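FKBO (Streptomyces hygroscopicus, PDB 4BPS) catalyses the hydrolysis of chorismate to a dihydroxylated cyclohexadiene carboxylate and pyruvate, a step in making the immunosuppressants FK506 and FK520. Local coordinates at residues R162-A165 with L166-G170; G170-P173 with A174-P177; H63-R67 with D68-F72. One frame throughout, in Å; residues are numbered along the deposited sequence.

Interaction 1. Residues R162-A165 with L166-G170; sequences RAQA and LDEGG. With 3EB (3-(2-carboxyethyl)benzoic acid), chain B.
Q164 and E168, one helical turn apart on helix 154-169, turn their flat ends almost perpendicular to each other, the amide and carboxylate planes standing 83° apart. NE2 of Q164 donates to OE2 of E168 over 2.8 Å along a nearly straight line. The acceptor lies close to the amide plane, whereas the amide nitrogen comes in above the plane of the carboxylate. Q164, extended with CG opposite its backbone N (chi1 -176°), stands out from the helix, and E168 reaches back along it to the amide. On the buried side R162 and L166 run side by side and point the same way, R162 CG lying 4.1 Å from L166 CD1.

Backbone bonds of the i to i+4 kind join the two segments; one of them, E168 N to Q164 O at 2.9 Å, links the same residues as the side-chain pair. A water donates to A163 O and, at 3.2 Å, to D167 OD1, tying that carboxylate to the preceding turn. G170, the first residue to leave helical angles, has positive phi and belongs to a Schellman motif. A165, L166 and E168 also touch helix 112-129.

Beyond the part that lies along L166, R162 bends at chi3 (60°) and presents the edge of its guanidinium to the benzoate carboxylate of 3EB. R162 NH1 donates to OAD of 3EB and R162 NH2 to OAB, each over 2.8 Å, while Y155, Y215 and R228 supply further bonds to the ligand. The two-pronged arginine-carboxylate grip, carried by the helix of a beta-alpha-beta unit, belongs to the substrate site of this YjgF-fold chorismatase.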
ATOM      1  N   ARG A 162      14.410  -0.858   4.793  1.00  5.13           N
ATOM      2  CA  ARG A 162      13.552  -1.995   4.494  1.00  5.43           C
ATOM      3  C   ARG A 162      14.383  -3.212   4.081  1.00  5.77           C
ATOM      4  O   ARG A 162      14.178  -4.312   4.573  1.00  5.65           O
ATOM      5  CB  ARG A 162      12.536  -1.597   3.430  1.00  5.56           C
ATOM      6  CG  ARG A 162      11.696  -2.759   2.932  1.00  5.78           C
ATOM      7  CD  ARG A 162      10.521  -2.317   2.042  1.00  5.99           C
ATOM      8  NE  ARG A 162      10.987  -1.605   0.838  1.00  5.38           N
ATOM      9  CZ  ARG A 162      10.179  -0.990  -0.023  1.00  5.16           C
ATOM     10  NH1 ARG A 162       8.844  -0.999   0.150  1.00  4.99           N
ATOM     11  NH2 ARG A 162      10.703  -0.341  -1.062  1.00  5.25           N
ATOM     12  N   ALA A 163      15.346  -2.998   3.186  1.00  5.94           N
ATOM     13  CA  ALA A 163      16.187  -4.081   2.702  1.00  6.66           C
ATOM     14  C   ALA A 163      16.965  -4.702   3.861  1.00  6.40           C
ATOM     15  O   ALA A 163      17.118  -5.933   3.925  1.00  6.46           O
ATOM     16  CB  ALA A 163      17.128  -3.583   1.603  1.00  8.23           C
ATOM     17  N   GLN A 164      17.493  -3.869   4.751  1.00  6.17           N
ATOM     18  CA  GLN A 164      18.239  -4.371   5.907  1.00  6.33           C
ATOM     19  C   GLN A 164      17.364  -5.259   6.786  1.00  6.10           C
ATOM     20  O   GLN A 164      17.829  -6.301   7.277  1.00  6.70           O
ATOM     21  CB  GLN A 164      18.830  -3.211   6.714  1.00  7.06           C
ATOM     22  CG  GLN A 164      19.702  -3.647   7.881  1.00  8.54           C
ATOM     23  CD  GLN A 164      20.216  -2.465   8.652  1.00  8.69           C
ATOM     24  OE1 GLN A 164      20.756  -1.530   8.056  1.00 10.48           O
ATOM     25  NE2 GLN A 164      20.061  -2.488   9.981  1.00  8.22           N
ATOM     26  N   ALA A 165      16.110  -4.863   6.992  1.00  5.75           N
ATOM     27  CA  ALA A 165      15.205  -5.669   7.806  1.00  5.70           C
ATOM     28  C   ALA A 165      14.964  -7.046   7.175  1.00  5.87           C
ATOM     29  O   ALA A 165      14.847  -8.030   7.900  1.00  6.44           O
ATOM     30  CB  ALA A 165      13.891  -4.968   8.040  1.00  6.62           C
ATOM     31  N   LEU A 166      14.866  -7.124   5.847  1.00  6.43           N
ATOM     32  CA  LEU A 166      14.678  -8.442   5.256  1.00  7.19           C
ATOM     33  C   LEU A 166      15.874  -9.331   5.582  1.00  8.18           C
ATOM     34  O   LEU A 166      15.713 -10.502   5.926  1.00  9.46           O
ATOM     35  CB  LEU A 166      14.463  -8.395   3.739  1.00  7.46           C
ATOM     36  CG  LEU A 166      13.024  -8.185   3.239  1.00  7.99           C
ATOM     37  CD1 LEU A 166      12.526  -6.761   3.407  1.00  7.93           C
ATOM     38  CD2 LEU A 166      12.927  -8.594   1.769  1.00  8.45           C
ATOM     39  N   ASP A 167      17.081  -8.788   5.484  1.00  8.85           N
ATOM     40  CA  ASP A 167      18.248  -9.591   5.846  1.00 10.75           C
ATOM     41  C   ASP A 167      18.256  -9.979   7.322  1.00 10.19           C
ATOM     42  O   ASP A 167      18.629 -11.093   7.672  1.00 11.15           O
ATOM     43  CB  ASP A 167      19.527  -8.823   5.531  1.00 15.32           C
ATOM     44  CG  ASP A 167      19.727  -8.612   4.052  1.00 21.73           C
ATOM     45  OD1 ASP A 167      19.134  -9.375   3.249  1.00 24.40           O
ATOM     46  OD2 ASP A 167      20.472  -7.677   3.687  1.00 24.20           O
ATOM     47  N   GLU A 168      17.877  -9.050   8.190  1.00  8.76           N
ATOM     48  CA  GLU A 168      17.814  -9.317   9.626  1.00  8.52           C
ATOM     49  C   GLU A 168      16.811 -10.400   9.983  1.00  8.90           C
ATOM     50  O   GLU A 168      16.939 -11.047  11.014  1.00 10.33           O
ATOM     51  CB  GLU A 168      17.472  -8.015  10.359  1.00  8.88           C
ATOM     52  CG  GLU A 168      18.660  -7.103  10.430  1.00  8.67           C
ATOM     53  CD  GLU A 168      18.341  -5.657  10.793  1.00  8.03           C
ATOM     54  OE1 GLU A 168      17.149  -5.255  10.782  1.00  8.29           O
ATOM     55  OE2 GLU A 168      19.308  -4.931  11.126  1.00  8.71           O
ATOM     56  N   GLY A 169      15.812 -10.593   9.120  1.00  8.71           N
ATOM     57  CA  GLY A 169      14.767 -11.560   9.381  1.00 10.42           C
ATOM     58  C   GLY A 169      14.906 -12.822   8.567  1.00 12.26           C
ATOM     59  O   GLY A 169      14.089 -13.732   8.724  1.00 14.13           O
ATOM     60  N   GLY A 170      15.923 -12.905   7.703  1.00 12.43           N
ATOM     61  CA  GLY A 170      16.049 -14.044   6.798  1.00 13.11           C
ATOM     62  C   GLY A 170      14.870 -14.137   5.834  1.00 12.92           C
ATOM     63  O   GLY A 170      14.409 -15.235   5.477  1.00 15.13           O
TER
HETATM   64  C   3EB B1345       7.836   1.691  -8.930  1.00  5.35           C
HETATM   65  O   3EB B1345       8.994   1.455  -8.569  1.00  5.73           O
HETATM   66  CA  3EB B1345       7.106   2.935  -8.507  1.00  5.53           C
HETATM   67  OAB 3EB B1345       8.885   1.308  -2.468  1.00  5.47           O
HETATM   68  OAD 3EB B1345       7.110   0.265  -1.642  1.00  5.49           O
HETATM   69  CAE 3EB B1345       5.589   1.546  -6.260  1.00  5.28           C
HETATM   70  CAF 3EB B1345       5.083   0.672  -5.305  1.00  4.97           C
HETATM   71  CAG 3EB B1345       6.770   2.250  -6.022  1.00  4.77           C
HETATM   72  CAH 3EB B1345       5.739   0.497  -4.098  1.00  5.00           C
HETATM   73  CAL 3EB B1345       7.701   0.930  -2.575  1.00  5.09           C
HETATM   74  CAM 3EB B1345       7.428   2.046  -4.809  1.00  4.86           C
HETATM   75  CAN 3EB B1345       6.935   1.162  -3.849  1.00  5.07           C
HETATM   76  OXT 3EB B1345       7.196   0.918  -9.741  1.00  5.69           O
HETATM   77  C2  3EB B1345       7.325   3.259  -7.015  1.00  5.40           C
HETATM   78  O   HOH W   1      17.282  -7.425   1.509  1.00 14.15           O

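Interaction 2. Residues G170-P173 with A174-P177; sequences GIDP and ATMP
The carbonyl oxygen of D172 is held twice by T175, once by its hydroxyl and once by its amide. OG1 of T175 donates to D172 O at 2.7 Å and lies in the carbonyl plane, while T175 N, at 2.9 Å from D172 O, comes from well above that plane. The hydroxyl can reach back because chi1 of T175 (67°) sets OG1 between its own N and carbonyl carbon.

The carboxylate of D172 serves the start of the same short 3-10 turn. OD1 of D172 accepts from A174 N over 2.9 Å, the amide standing above the carboxylate plane, so that a side chain takes up an N-H of the first turn, two residues on, as in an Asx turn. A second step of the turn follows, M176 N to P173 O at 3.1 Å, and a water lies within bonding distance of both P173 O and M176 O.

An apolar contact adds to these bonds: I171 CG2 rests 4.0 Å from the selenium of M176, the side chains crossing at about a right angle. The same methyl lies 3.6 Å from T175 OG1. Selenomethionine M176 is bent at chi2 and chi3, its end leading away from 170-173, and L166 of helix 154-169 packs against I171, P173 and M176.

Backbone oxygen and carboxylate of one aspartate thus together satisfy the leading N-H groups of the turn, which is consistent with a defined path for the loop toward strand 178-184.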
ATOM      1  N   GLY A 170      15.923 -12.905   7.703  1.00 12.43           N
ATOM      2  CA  GLY A 170      16.049 -14.044   6.798  1.00 13.11           C
ATOM      3  C   GLY A 170      14.870 -14.137   5.834  1.00 12.92           C
ATOM      4  O   GLY A 170      14.409 -15.235   5.477  1.00 15.13           O
ATOM      5  N   ILE A 171      14.368 -12.984   5.403  1.00 10.39           N
ATOM      6  CA  ILE A 171      13.172 -12.924   4.572  1.00  9.63           C
ATOM      7  C   ILE A 171      13.551 -12.972   3.082  1.00  8.99           C
ATOM      8  O   ILE A 171      14.381 -12.183   2.620  1.00  9.23           O
ATOM      9  CB  ILE A 171      12.378 -11.614   4.855  1.00  9.69           C
ATOM     10  CG1 ILE A 171      12.008 -11.472   6.350  1.00 12.99           C
ATOM     11  CG2 ILE A 171      11.134 -11.514   3.973  1.00  9.74           C
ATOM     12  CD1 ILE A 171      10.981 -12.469   6.861  1.00 15.34           C
ATOM     13  N   ASP A 172      12.923 -13.873   2.342  1.00  8.46           N
ATOM     14  CA  ASP A 172      13.101 -13.956   0.901  1.00  8.65           C
ATOM     15  C   ASP A 172      12.389 -12.767   0.244  1.00  7.49           C
ATOM     16  O   ASP A 172      11.175 -12.602   0.422  1.00  7.10           O
ATOM     17  CB  ASP A 172      12.487 -15.274   0.435  1.00 10.70           C
ATOM     18  CG  ASP A 172      12.575 -15.502  -1.068  1.00 12.15           C
ATOM     19  OD1 ASP A 172      12.896 -14.596  -1.844  1.00 11.02           O
ATOM     20  OD2 ASP A 172      12.300 -16.644  -1.486  1.00 15.40           O
ATOM     21  N   PRO A 173      13.116 -11.920  -0.534  1.00  7.22           N
ATOM     22  CA  PRO A 173      12.446 -10.756  -1.149  1.00  7.41           C
ATOM     23  C   PRO A 173      11.244 -11.129  -2.014  1.00  6.58           C
ATOM     24  O   PRO A 173      10.327 -10.325  -2.122  1.00  6.40           O
ATOM     25  CB  PRO A 173      13.568 -10.106  -1.986  1.00  8.64           C
ATOM     26  CG  PRO A 173      14.553 -11.231  -2.239  1.00 10.43           C
ATOM     27  CD  PRO A 173      14.518 -12.041  -0.959  1.00  9.11           C
ATOM     28  N   ALA A 174      11.245 -12.322  -2.606  1.00  7.02           N
ATOM     29  CA  ALA A 174      10.123 -12.733  -3.448  1.00  7.98           C
ATOM     30  C   ALA A 174       8.828 -12.914  -2.643  1.00  7.54           C
ATOM     31  O   ALA A 174       7.741 -12.964  -3.234  1.00  8.35           O
ATOM     32  CB  ALA A 174      10.473 -14.012  -4.208  1.00  9.38           C
ATOM     33  N   THR A 175       8.931 -13.006  -1.315  1.00  7.16           N
ATOM     34  CA  THR A 175       7.730 -13.147  -0.474  1.00  7.11           C
ATOM     35  C   THR A 175       7.094 -11.814  -0.115  1.00  6.39           C
ATOM     36  O   THR A 175       6.011 -11.809   0.455  1.00  7.20           O
ATOM     37  CB  THR A 175       7.991 -13.944   0.814  1.00  8.32           C
ATOM     38  OG1 THR A 175       8.866 -13.211   1.685  1.00  8.16           O
ATOM     39  CG2 THR A 175       8.549 -15.339   0.494  1.00  9.56           C
HETATM   40  N   MSE A 176       7.722 -10.686  -0.453  1.00  5.71           N
HETATM   41  CA  MSE A 176       7.091  -9.414  -0.134  1.00  5.38           C
HETATM   42  C   MSE A 176       5.919  -9.180  -1.072  1.00  5.15           C
HETATM   43  O   MSE A 176       6.041  -9.304  -2.289  1.00  5.72           O
HETATM   44  CB  MSE A 176       8.067  -8.244  -0.202  1.00  5.80           C
HETATM   45  CG  MSE A 176       9.247  -8.328   0.792  1.00  7.08           C
HETATM   46 SE   MSE A 176       8.729  -8.556   2.662  1.00  8.12          SE
HETATM   47  CE  MSE A 176       7.974  -6.831   2.937  1.00  9.76           C
ATOM     48  N   PRO A 177       4.772  -8.779  -0.514  1.00  4.98           N
ATOM     49  CA  PRO A 177       3.551  -8.689  -1.324  1.00  5.02           C
ATOM     50  C   PRO A 177       3.409  -7.318  -1.981  1.00  4.78           C
ATOM     51  O   PRO A 177       4.353  -6.516  -2.038  1.00  4.82           O
ATOM     52  CB  PRO A 177       2.437  -8.904  -0.290  1.00  5.78           C
ATOM     53  CG  PRO A 177       3.022  -8.266   0.945  1.00  5.35           C
ATOM     54  CD  PRO A 177       4.476  -8.687   0.925  1.00  5.49           C
TER
HETATM   55  O   HOH W   2       8.378  -9.105  -3.845  1.00  8.13           O

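Interaction 3. Residues H63-R67 with D68-F72; sequences HTTTR and DDEAF
A short 3-10 turn, residues 68-70, interrupts the loop that carries the chain from strand 57-62 to strand 72-77, and the contact folds the approach to this turn onto the turn itself. E70 N closes its first step on R67 O at 3.0 Å, meeting the oxygen from above the carbonyl plane, and A71 N continues with D68 O.

Two side-chain pairs brace the turn. In the first, T65 and E70 cross at about a right angle and OG1 of T65 donates to OE1 of E70 over 2.7 Å, approaching that oxygen on its anti side. T65 holds its hydroxyl opposite the backbone N (chi1 -161°), directed at the glutamate, while its CG2 lies 3.8 Å from E70 CB. The other glutamate oxygen, OE2, forms a salt bridge with R303, so the carboxylate is shared between a neutral hydroxyl and a cation, which would favour its charged form. T65 OG1 is also bonded to the backbone N of H327, and T66 OG1 to the ring of that histidine, joining the loop to the end of strand 323-327.

On the exposed side R67 and D69 form a salt bridge over only two residues. The arginine offers its side-on edge, NE and NH2, with one nitrogen to each carboxylate oxygen. Both oxygens lie near the guanidinium plane, yet the two flat groups are twisted 44° apart. R67 NE meets OD1 of D69 at 3.0 Å on the syn side, whereas R67 NH2 reaches OD2 of D69 at 2.9 Å from above the carboxylate plane.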
ATOM      1  N   HIS A  63      -0.515  12.173   6.587  1.00  5.35           N
ATOM      2  CA  HIS A  63      -0.621  13.481   5.935  1.00  5.22           C
ATOM      3  C   HIS A  63      -0.394  13.313   4.430  1.00  5.45           C
ATOM      4  O   HIS A  63       0.644  13.688   3.881  1.00  6.16           O
ATOM      5  CB  HIS A  63       0.352  14.460   6.577  1.00  6.18           C
ATOM      6  CG  HIS A  63       0.135  15.890   6.179  1.00  6.16           C
ATOM      7  ND1 HIS A  63       0.718  16.938   6.850  1.00  6.43           N
ATOM      8  CD2 HIS A  63      -0.583  16.437   5.162  1.00  5.98           C
ATOM      9  CE1 HIS A  63       0.355  18.070   6.276  1.00  6.63           C
ATOM     10  NE2 HIS A  63      -0.432  17.795   5.248  1.00  6.26           N
ATOM     11  N   THR A  64      -1.397  12.738   3.780  1.00  5.10           N
ATOM     12  CA  THR A  64      -1.278  12.331   2.387  1.00  5.52           C
ATOM     13  C   THR A  64      -1.991  13.257   1.404  1.00  5.67           C
ATOM     14  O   THR A  64      -1.990  12.983   0.194  1.00  6.20           O
ATOM     15  CB  THR A  64      -1.772  10.918   2.203  1.00  5.70           C
ATOM     16  OG1 THR A  64      -3.040  10.807   2.868  1.00  5.56           O
ATOM     17  CG2 THR A  64      -0.765   9.913   2.780  1.00  6.36           C
ATOM     18  N   THR A  65      -2.547  14.374   1.884  1.00  5.50           N
ATOM     19  CA  THR A  65      -3.056  15.383   0.962  1.00  6.35           C
ATOM     20  C   THR A  65      -3.003  16.767   1.588  1.00  5.75           C
ATOM     21  O   THR A  65      -2.604  16.910   2.738  1.00  6.21           O
ATOM     22  CB  THR A  65      -4.443  14.995   0.412  1.00  6.89           C
ATOM     23  OG1 THR A  65      -4.668  15.760  -0.794  1.00  7.28           O
ATOM     24  CG2 THR A  65      -5.533  15.206   1.473  1.00  7.99           C
ATOM     25  N   THR A  66      -3.357  17.781   0.801  1.00  6.17           N
ATOM     26  CA  THR A  66      -3.121  19.172   1.173  1.00  6.75           C
ATOM     27  C   THR A  66      -4.395  19.990   1.304  1.00  7.29           C
ATOM     28  O   THR A  66      -4.316  21.178   1.592  1.00  8.69           O
ATOM     29  CB  THR A  66      -2.180  19.860   0.166  1.00  8.02           C
ATOM     30  OG1 THR A  66      -2.793  19.835  -1.123  1.00  8.31           O
ATOM     31  CG2 THR A  66      -0.824  19.167   0.121  1.00  8.56           C
ATOM     32  N   ARG A  67      -5.558  19.375   1.088  1.00  7.09           N
ATOM     33  CA  ARG A  67      -6.847  20.055   1.292  1.00  8.71           C
ATOM     34  C   ARG A  67      -7.732  19.183   2.176  1.00  9.56           C
ATOM     35  O   ARG A  67      -7.867  17.969   1.942  1.00  9.05           O
ATOM     36  CB  ARG A  67      -7.584  20.266  -0.015  1.00 10.12           C
ATOM     37  CG  ARG A  67      -6.954  21.261  -0.954  1.00 12.04           C
ATOM     38  CD  ARG A  67      -7.767  21.306  -2.232  1.00 16.10           C
ATOM     39  NE  ARG A  67      -9.148  21.732  -1.988  1.00 19.18           N
ATOM     40  CZ  ARG A  67      -9.558  22.997  -1.972  1.00 21.68           C
ATOM     41  NH1 ARG A  67      -8.694  23.982  -2.203  1.00 23.83           N
ATOM     42  NH2 ARG A  67     -10.835  23.277  -1.743  1.00 21.38           N
ATOM     43  N   ASP A  68      -8.416  19.799   3.147  1.00 10.58           N
ATOM     44  CA  ASP A  68      -9.296  19.040   4.028  0.64 12.17           C
ATOM     45  C   ASP A  68     -10.443  18.388   3.270  1.00 12.06           C
ATOM     46  O   ASP A  68     -10.939  17.322   3.673  1.00 12.50           O
ATOM     47  CB  ASP A  68      -9.852  19.932   5.128  0.64 13.39           C
ATOM     48  CG  ASP A  68      -8.893  20.101   6.269  0.64 14.58           C
ATOM     49  OD1 ASP A  68      -7.921  19.322   6.320  0.64 15.61           O
ATOM     50  OD2 ASP A  68      -9.136  20.989   7.126  0.64 14.19           O
ATOM     51  N   ASP A  69     -10.872  18.996   2.163  1.00 12.02           N
ATOM     52  CA  ASP A  69     -12.008  18.436   1.424  1.00 13.30           C
ATOM     53  C   ASP A  69     -11.615  17.161   0.641  1.00 13.03           C
ATOM     54  O   ASP A  69     -12.472  16.517   0.045  1.00 16.41           O
ATOM     55  CB  ASP A  69     -12.753  19.477   0.569  1.00 16.40           C
ATOM     56  CG  ASP A  69     -11.951  20.015  -0.595  1.00 18.82           C
ATOM     57  OD1 ASP A  69     -10.844  19.536  -0.903  1.00 17.87           O
ATOM     58  OD2 ASP A  69     -12.473  20.963  -1.237  1.00 21.71           O
ATOM     59  N   GLU A  70     -10.342  16.767   0.706  1.00 11.02           N
ATOM     60  CA  GLU A  70      -9.884  15.499   0.152  1.00 10.63           C
ATOM     61  C   GLU A  70      -9.649  14.446   1.230  1.00  8.72           C
ATOM     62  O   GLU A  70      -9.248  13.313   0.922  1.00  9.85           O
ATOM     63  CB  GLU A  70      -8.605  15.728  -0.655  1.00 12.09           C
ATOM     64  CG  GLU A  70      -8.946  16.463  -1.923  1.00 14.01           C
ATOM     65  CD  GLU A  70      -7.753  17.047  -2.639  1.00 14.13           C
ATOM     66  OE1 GLU A  70      -6.641  17.130  -2.046  1.00 13.94           O
ATOM     67  OE2 GLU A  70      -7.939  17.425  -3.824  1.00 15.00           O
ATOM     68  N   ALA A  71      -9.866  14.810   2.490  1.00  8.05           N
ATOM     69  CA  ALA A  71      -9.645  13.860   3.566  1.00  7.75           C
ATOM     70  C   ALA A  71     -10.701  12.778   3.521  1.00  7.69           C
ATOM     71  O   ALA A  71     -11.849  13.049   3.162  1.00  8.00           O
ATOM     72  CB  ALA A  71      -9.672  14.573   4.917  1.00  8.60           C
ATOM     73  N   PHE A  72     -10.330  11.553   3.891  1.00  7.09           N
ATOM     74  CA  PHE A  72     -11.296  10.461   3.999  1.00  7.00           C
ATOM     75  C   PHE A  72     -10.658   9.379   4.846  1.00  6.46           C
ATOM     76  O   PHE A  72      -9.446   9.417   5.116  1.00  7.09           O
ATOM     77  CB  PHE A  72     -11.698   9.900   2.607  1.00  7.01           C
ATOM     78  CG  PHE A  72     -10.644   9.035   1.983  1.00  6.85           C
ATOM     79  CD1 PHE A  72      -9.532   9.599   1.352  1.00  7.51           C
ATOM     80  CD2 PHE A  72     -10.745   7.656   2.031  1.00  6.83           C
ATOM     81  CE1 PHE A  72      -8.559   8.777   0.792  1.00  7.90           C
ATOM     82  CE2 PHE A  72      -9.785   6.837   1.483  1.00  7.76           C
ATOM     83  CZ  PHE A  72      -8.684   7.403   0.856  1.00  7.73           C
TER

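From the N terminus the chain meets interaction 3 first, where residues 63-72 turn between strands 57-62 and 72-77 of the five-stranded sheet. Interactions 1 and 2 come later and in series with it, on the opposite side of the chain's centre. The centres of interaction 1 and interaction 3 are about 33 Å apart. Interactions 1 and 2 follow each other directly and share G170: interaction 1 ends helix 154-169, and interaction 2 closes the loop leading into strand 178-184, completing one beta-alpha-beta unit. Neither nests in the other, but they touch: L166 is common to both contacts, and its O probably accepts a hydrogen bond from I171 N.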